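Local coordinates for chalcone-flavanone isomerase family protein (Arabidopsis thaliana, PDB 4DOO) that binds fatty acids in plastids, preferring saturated ones, through a chalcone-isomerase-like domain, and may take part in alpha-linolenic acid metabolism, at residues Met81-Tyr95 with Ile140-His154. Numbering follows the deposited sequence.
Sequences MEADIKMTIRLQIVY and IPRNSTIDLTKDPGH. With DAO (lauric acid), chain D.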
loop_
_atom_site.group_PDB
_atom_site.type_symbol
_atom_site.label_atom_id
_atom_site.label_comp_id
_atom_site.label_asym_id
_atom_site.label_seq_id
_atom_site.Cartn_x
_atom_site.Cartn_y
_atom_site.Cartn_z
ATOM N N MET A 81 -2.334 -9.567 5.447
ATOM C CA MET A 81 -2.842 -9.190 4.134
ATOM C C MET A 81 -4.194 -9.798 3.786
ATOM O O MET A 81 -5.004 -9.163 3.118
ATOM C CB MET A 81 -1.837 -9.559 3.037
ATOM C CG MET A 81 -0.775 -8.503 2.765
ATOM S SD MET A 81 0.159 -8.787 1.232
ATOM C CE MET A 81 -1.116 -8.483 0.004
ATOM N N GLU A 82 -4.438 -11.024 4.233
ATOM C CA GLU A 82 -5.693 -11.697 3.928
ATOM C C GLU A 82 -6.832 -11.350 4.886
ATOM O O GLU A 82 -8.003 -11.521 4.558
ATOM C CB GLU A 82 -5.466 -13.215 3.895
ATOM C CG GLU A 82 -6.741 -14.039 3.790
ATOM C CD GLU A 82 -6.508 -15.415 3.186
ATOM O OE1 GLU A 82 -5.416 -15.983 3.389
ATOM O OE2 GLU A 82 -7.428 -15.931 2.513
ATOM N N ALA A 83 -6.488 -10.845 6.063
ATOM C CA ALA A 83 -7.494 -10.491 7.055
ATOM C C ALA A 83 -8.304 -9.260 6.644
ATOM O O ALA A 83 -7.867 -8.455 5.817
ATOM C CB ALA A 83 -6.828 -10.249 8.391
ATOM N N ASP A 84 -9.494 -9.121 7.214
ATOM C CA ASP A 84 -10.329 -7.974 6.903
ATOM C C ASP A 84 -9.846 -6.831 7.784
ATOM O O ASP A 84 -10.439 -6.518 8.814
ATOM C CB ASP A 84 -11.804 -8.288 7.173
ATOM C CG ASP A 84 -12.728 -7.163 6.739
ATOM O OD1 ASP A 84 -12.366 -6.420 5.800
ATOM O OD2 ASP A 84 -13.823 -7.031 7.323
ATOM N N ILE A 85 -8.739 -6.230 7.369
ATOM C CA ILE A 85 -8.134 -5.127 8.092
ATOM C C ILE A 85 -8.154 -3.886 7.206
ATOM O O ILE A 85 -7.651 -3.909 6.082
ATOM C CB ILE A 85 -6.662 -5.460 8.472
ATOM C CG1 ILE A 85 -6.640 -6.581 9.515
ATOM C CG2 ILE A 85 -5.956 -4.210 8.989
ATOM C CD1 ILE A 85 -5.247 -7.119 9.828
ATOM N N LYS A 86 -8.761 -2.817 7.710
ATOM C CA LYS A 86 -8.825 -1.562 6.975
ATOM C C LYS A 86 -7.419 -0.983 6.911
ATOM O O LYS A 86 -6.726 -0.892 7.926
ATOM C CB LYS A 86 -9.764 -0.578 7.672
ATOM C CG LYS A 86 -11.235 -0.969 7.566
ATOM C CD LYS A 86 -12.155 0.068 8.203
ATOM C CE LYS A 86 -11.955 0.173 9.705
ATOM N NZ LYS A 86 -12.247 -1.119 10.392
ATOM N N MET A 87 -7.001 -0.600 5.714
ATOM C CA MET A 87 -5.680 -0.035 5.528
ATOM C C MET A 87 -5.698 1.110 4.534
ATOM O O MET A 87 -6.632 1.256 3.737
ATOM C CB MET A 87 -4.714 -1.098 5.010
ATOM C CG MET A 87 -4.588 -2.338 5.873
ATOM S SD MET A 87 -3.303 -3.404 5.206
ATOM C CE MET A 87 -3.053 -4.547 6.577
ATOM N N THR A 88 -4.647 1.918 4.584
ATOM C CA THR A 88 -4.502 3.034 3.664
ATOM C C THR A 88 -3.059 3.080 3.190
ATOM O O THR A 88 -2.131 2.887 3.980
ATOM C CB THR A 88 -4.821 4.397 4.330
ATOM O OG1 THR A 88 -6.208 4.458 4.671
ATOM C CG2 THR A 88 -4.505 5.549 3.369
ATOM N N ILE A 89 -2.887 3.300 1.892
ATOM C CA ILE A 89 -1.563 3.444 1.304
ATOM C C ILE A 89 -1.586 4.867 0.756
ATOM O O ILE A 89 -2.321 5.156 -0.186
ATOM C CB ILE A 89 -1.320 2.478 0.115
ATOM C CG1 ILE A 89 -1.433 1.023 0.571
ATOM C CG2 ILE A 89 0.058 2.743 -0.488
ATOM C CD1 ILE A 89 -0.446 0.645 1.654
ATOM N N ARG A 90 -0.824 5.763 1.368
ATOM C CA ARG A 90 -0.777 7.138 0.886
ATOM C C ARG A 90 0.473 7.348 0.049
ATOM O O ARG A 90 1.591 7.116 0.517
ATOM C CB ARG A 90 -0.791 8.126 2.055
ATOM C CG ARG A 90 -0.464 9.556 1.641
ATOM C CD ARG A 90 -0.790 10.536 2.755
ATOM N NE ARG A 90 -2.223 10.550 3.035
ATOM C CZ ARG A 90 -2.803 11.347 3.925
ATOM N NH1 ARG A 90 -2.072 12.205 4.628
ATOM N NH2 ARG A 90 -4.115 11.286 4.110
ATOM N N LEU A 91 0.275 7.769 -1.197
ATOM C CA LEU A 91 1.382 8.021 -2.110
ATOM C C LEU A 91 1.549 9.520 -2.285
ATOM O O LEU A 91 0.562 10.244 -2.383
ATOM C CB LEU A 91 1.109 7.421 -3.497
ATOM C CG LEU A 91 0.862 5.929 -3.694
ATOM C CD1 LEU A 91 -0.514 5.563 -3.178
ATOM C CD2 LEU A 91 0.970 5.599 -5.176
ATOM N N GLN A 92 2.797 9.975 -2.318
ATOM C CA GLN A 92 3.106 11.384 -2.544
ATOM C C GLN A 92 4.146 11.404 -3.656
ATOM O O GLN A 92 5.271 10.922 -3.478
ATOM C CB GLN A 92 3.654 12.042 -1.276
ATOM C CG GLN A 92 2.608 12.209 -0.183
ATOM C CD GLN A 92 3.129 13.007 0.991
ATOM O OE1 GLN A 92 3.451 14.187 0.858
ATOM N NE2 GLN A 92 3.220 12.366 2.147
ATOM N N ILE A 93 3.759 11.950 -4.805
ATOM C CA ILE A 93 4.626 11.994 -5.978
ATOM C C ILE A 93 5.900 12.801 -5.778
ATOM O O ILE A 93 5.852 13.976 -5.417
ATOM C CB ILE A 93 3.858 12.547 -7.212
ATOM C CG1 ILE A 93 2.573 11.741 -7.427
ATOM C CG2 ILE A 93 4.735 12.476 -8.462
ATOM C CD1 ILE A 93 2.795 10.250 -7.612
ATOM N N VAL A 94 7.036 12.155 -6.030
ATOM C CA VAL A 94 8.347 12.777 -5.891
ATOM C C VAL A 94 8.916 13.266 -7.231
ATOM O O VAL A 94 9.318 14.427 -7.353
ATOM C CB VAL A 94 9.353 11.788 -5.249
ATOM C CG1 VAL A 94 10.752 12.385 -5.238
ATOM C CG2 VAL A 94 8.910 11.453 -3.828
ATOM N N TYR A 95 8.962 12.377 -8.220
ATOM C CA TYR A 95 9.488 12.711 -9.540
ATOM C C TYR A 95 8.597 13.765 -10.198
ATOM O O TYR A 95 7.380 13.599 -10.275
ATOM C CB TYR A 95 9.559 11.454 -10.414
ATOM C CG TYR A 95 10.300 11.640 -11.722
ATOM C CD1 TYR A 95 11.614 12.108 -11.740
ATOM C CD2 TYR A 95 9.692 11.337 -12.942
ATOM C CE1 TYR A 95 12.307 12.270 -12.941
ATOM C CE2 TYR A 95 10.375 11.496 -14.147
ATOM C CZ TYR A 95 11.682 11.964 -14.137
ATOM O OH TYR A 95 12.359 12.133 -15.323
ATOM N N ILE A 140 0.087 14.443 -13.444
ATOM C CA ILE A 140 0.419 13.794 -12.179
ATOM C C ILE A 140 1.720 14.458 -11.715
ATOM O O ILE A 140 2.800 13.865 -11.743
ATOM C CB ILE A 140 0.584 12.262 -12.383
ATOM C CG1 ILE A 140 0.985 11.605 -11.070
ATOM C CG2 ILE A 140 1.596 11.993 -13.469
ATOM C CD1 ILE A 140 -0.019 11.813 -9.965
ATOM N N PRO A 141 1.617 15.723 -11.280
ATOM C CA PRO A 141 2.763 16.501 -10.819
ATOM C C PRO A 141 3.330 16.132 -9.457
ATOM O O PRO A 141 2.667 15.497 -8.631
ATOM C CB PRO A 141 2.223 17.925 -10.847
ATOM C CG PRO A 141 0.824 17.729 -10.347
ATOM C CD PRO A 141 0.367 16.504 -11.148
ATOM N N ARG A 142 4.572 16.550 -9.242
ATOM C CA ARG A 142 5.259 16.339 -7.976
ATOM C C ARG A 142 4.390 16.945 -6.877
ATOM O O ARG A 142 3.741 17.975 -7.084
ATOM C CB ARG A 142 6.626 17.036 -8.006
ATOM C CG ARG A 142 7.415 16.998 -6.696
ATOM C CD ARG A 142 8.692 17.819 -6.848
ATOM N NE ARG A 142 9.399 18.077 -5.592
ATOM C CZ ARG A 142 10.167 17.197 -4.956
ATOM N NH1 ARG A 142 10.337 15.978 -5.449
ATOM N NH2 ARG A 142 10.784 17.545 -3.833
ATOM N N ASN A 143 4.374 16.285 -5.723
ATOM C CA ASN A 143 3.607 16.701 -4.549
ATOM C C ASN A 143 2.131 16.306 -4.582
ATOM O O ASN A 143 1.372 16.662 -3.677
ATOM C CB ASN A 143 3.748 18.210 -4.311
ATOM C CG ASN A 143 5.178 18.619 -4.020
ATOM O OD1 ASN A 143 5.844 18.024 -3.174
ATOM N ND2 ASN A 143 5.657 19.641 -4.719
ATOM N N SER A 144 1.720 15.583 -5.621
ATOM C CA SER A 144 0.332 15.120 -5.706
ATOM C C SER A 144 0.205 14.002 -4.675
ATOM O O SER A 144 1.160 13.256 -4.455
ATOM C CB SER A 144 0.020 14.548 -7.096
ATOM O OG SER A 144 0.156 15.527 -8.111
ATOM N N THR A 145 -0.958 13.891 -4.041
ATOM C CA THR A 145 -1.181 12.850 -3.040
ATOM C C THR A 145 -2.319 11.931 -3.471
ATOM O O THR A 145 -3.403 12.395 -3.829
ATOM C CB THR A 145 -1.549 13.449 -1.661
ATOM O OG1 THR A 145 -0.451 14.221 -1.160
ATOM C CG2 THR A 145 -1.873 12.345 -0.667
ATOM N N ILE A 146 -2.064 10.628 -3.449
ATOM C CA ILE A 146 -3.076 9.644 -3.815
ATOM C C ILE A 146 -3.256 8.707 -2.637
ATOM O O ILE A 146 -2.277 8.205 -2.082
ATOM C CB ILE A 146 -2.656 8.793 -5.036
ATOM C CG1 ILE A 146 -2.422 9.687 -6.257
ATOM C CG2 ILE A 146 -3.728 7.751 -5.337
ATOM C CD1 ILE A 146 -1.112 10.450 -6.218
ATOM N N ASP A 147 -4.507 8.478 -2.256
ATOM C CA ASP A 147 -4.808 7.586 -1.146
ATOM C C ASP A 147 -5.539 6.338 -1.620
ATOM O O ASP A 147 -6.658 6.422 -2.134
ATOM C CB ASP A 147 -5.664 8.304 -0.099
ATOM C CG ASP A 147 -4.836 9.075 0.905
ATOM O OD1 ASP A 147 -3.592 9.081 0.779
ATOM O OD2 ASP A 147 -5.431 9.672 1.829
ATOM N N LEU A 148 -4.896 5.186 -1.457
ATOM C CA LEU A 148 -5.497 3.913 -1.827
ATOM C C LEU A 148 -5.961 3.305 -0.514
ATOM O O LEU A 148 -5.156 3.084 0.393
ATOM C CB LEU A 148 -4.465 2.982 -2.476
ATOM C CG LEU A 148 -3.624 3.506 -3.643
ATOM C CD1 LEU A 148 -2.584 2.454 -4.024
ATOM C CD2 LEU A 148 -4.518 3.833 -4.824
ATOM N N THR A 149 -7.253 3.039 -0.388
ATOM C CA THR A 149 -7.728 2.466 0.860
ATOM C C THR A 149 -8.481 1.155 0.713
ATOM O O THR A 149 -9.214 0.937 -0.252
ATOM C CB THR A 149 -8.630 3.455 1.627
ATOM O OG1 THR A 149 -9.814 3.718 0.868
ATOM C CG2 THR A 149 -7.891 4.762 1.878
ATOM N N LYS A 150 -8.261 0.277 1.684
ATOM C CA LYS A 150 -8.927 -1.010 1.745
ATOM C C LYS A 150 -10.052 -0.783 2.750
ATOM O O LYS A 150 -9.821 -0.721 3.959
ATOM C CB LYS A 150 -7.963 -2.088 2.254
ATOM C CG LYS A 150 -8.575 -3.478 2.375
ATOM C CD LYS A 150 -7.552 -4.490 2.861
ATOM C CE LYS A 150 -8.180 -5.857 3.082
ATOM N NZ LYS A 150 -7.176 -6.854 3.543
ATOM N N ASP A 151 -11.264 -0.620 2.236
ATOM C CA ASP A 151 -12.434 -0.393 3.073
ATOM C C ASP A 151 -13.035 -1.748 3.437
ATOM O O ASP A 151 -12.689 -2.765 2.833
ATOM C CB ASP A 151 -13.459 0.451 2.309
ATOM C CG ASP A 151 -12.936 1.838 1.964
ATOM O OD1 ASP A 151 -13.562 2.519 1.122
ATOM O OD2 ASP A 151 -11.903 2.251 2.537
ATOM N N PRO A 152 -13.939 -1.784 4.431
ATOM C CA PRO A 152 -14.558 -3.054 4.832
ATOM C C PRO A 152 -15.110 -3.844 3.646
ATOM O O PRO A 152 -15.563 -3.265 2.654
ATOM C CB PRO A 152 -15.650 -2.609 5.802
ATOM C CG PRO A 152 -15.034 -1.416 6.457
ATOM C CD PRO A 152 -14.414 -0.678 5.282
ATOM N N GLY A 153 -15.070 -5.168 3.756
ATOM C CA GLY A 153 -15.562 -6.014 2.683
ATOM C C GLY A 153 -14.629 -5.978 1.487
ATOM O O GLY A 153 -15.061 -6.089 0.341
ATOM N N HIS A 154 -13.340 -5.812 1.761
ATOM C CA HIS A 154 -12.332 -5.756 0.711
ATOM C C HIS A 154 -12.748 -4.899 -0.489
ATOM O O HIS A 154 -12.763 -5.359 -1.635
ATOM C CB HIS A 154 -11.972 -7.175 0.259
ATOM C CG HIS A 154 -11.340 -8.001 1.337
ATOM N ND1 HIS A 154 -12.048 -8.490 2.413
ATOM C CD2 HIS A 154 -10.053 -8.377 1.533
ATOM C CE1 HIS A 154 -11.227 -9.131 3.225
ATOM N NE2 HIS A 154 -10.011 -9.078 2.716
HETATM O O1 DAO D . 12.613 7.613 -17.371
HETATM O O2 DAO D . 11.185 9.224 -16.914
HETATM C C1 DAO D . 11.677 8.093 -16.692
HETATM C C2 DAO D . 11.117 7.271 -15.552
HETATM C C3 DAO D . 9.854 6.544 -16.002
HETATM C C4 DAO D . 8.760 6.645 -14.946
HETATM C C5 DAO D . 8.513 5.294 -14.282
HETATM C C6 DAO D . 7.023 4.996 -14.193
HETATM C C7 DAO D . 6.602 4.712 -12.755
HETATM C C8 DAO D . 5.165 5.155 -12.518
HETATM C C9 DAO D . 4.541 4.429 -11.331
HETATM C C10 DAO D . 3.936 5.430 -10.348
HETATM C C11 DAO D . 2.421 5.295 -10.277
HETATM C C12 DAO D . 1.813 6.428 -9.476
HETATM O O HOH W 1 -6.339 -7.487 0.895
HETATM O O HOH W 2 -11.031 -4.962 4.342
HETATM O O HOH W 3 2.680 16.375 -0.918
HETATM O O HOH W 4 5.506 14.300 -12.116
#
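Arg90 and Asp147 face each other at a non-hydrogen-bonded pair of strands 87-93 and 145-151, neighbours in the antiparallel sheet of the chalcone-isomerase fold. Their salt bridge is side-on: Arg90 NE meets Asp147 OD1 at 3.0 Å and Arg90 NH2 meets Asp147 OD2 at 3.1 Å, each oxygen offering its syn lone pair. Guanidinium and carboxylate are nearly coplanar, 11° apart, and a bend at chi3 (-64°) turns the arginine tip alongside the aspartate. Thr88 and Thr149 lie side by side on the same face, where Thr88 OG1 bonds to Arg22.

Backbone hydrogen bonds run the length of the ladder, the Leu91 N to Ile146 O bond (2.7 Å) being almost straight; only Met87 N to Lys150 O is weak. Ahead of strand 145-151, in the Pro141-Ser144 type II turn, Asn143 N donates to Ile93 O, and Arg142 NH1 reaches Val94 O at 2.7 Å in its guanidinium plane.

The other face is mostly apolar, Leu91 CD1 resting 3.8 Å from Leu148 CG. Past the last strand pair Ile93 extends this packing, its CG1 touching Ile146 and lying 3.6 Å from Ile140 CD1. Farther along, the fully extended Lys150 runs alongside Ile85 O, and its NZ donates to Ala83 O at 2.9 Å and to a water bridging to Met81 O.

Polar side chains and the Arg90-Asp147 pair thus line one face; the other is an apolar wall where Leu148 touches a second bound lauric acid and Leu91 adjoins the laurate-binding Tyr43, interrupted at one end by buried Lys150, which ties the strand to helix 76-82.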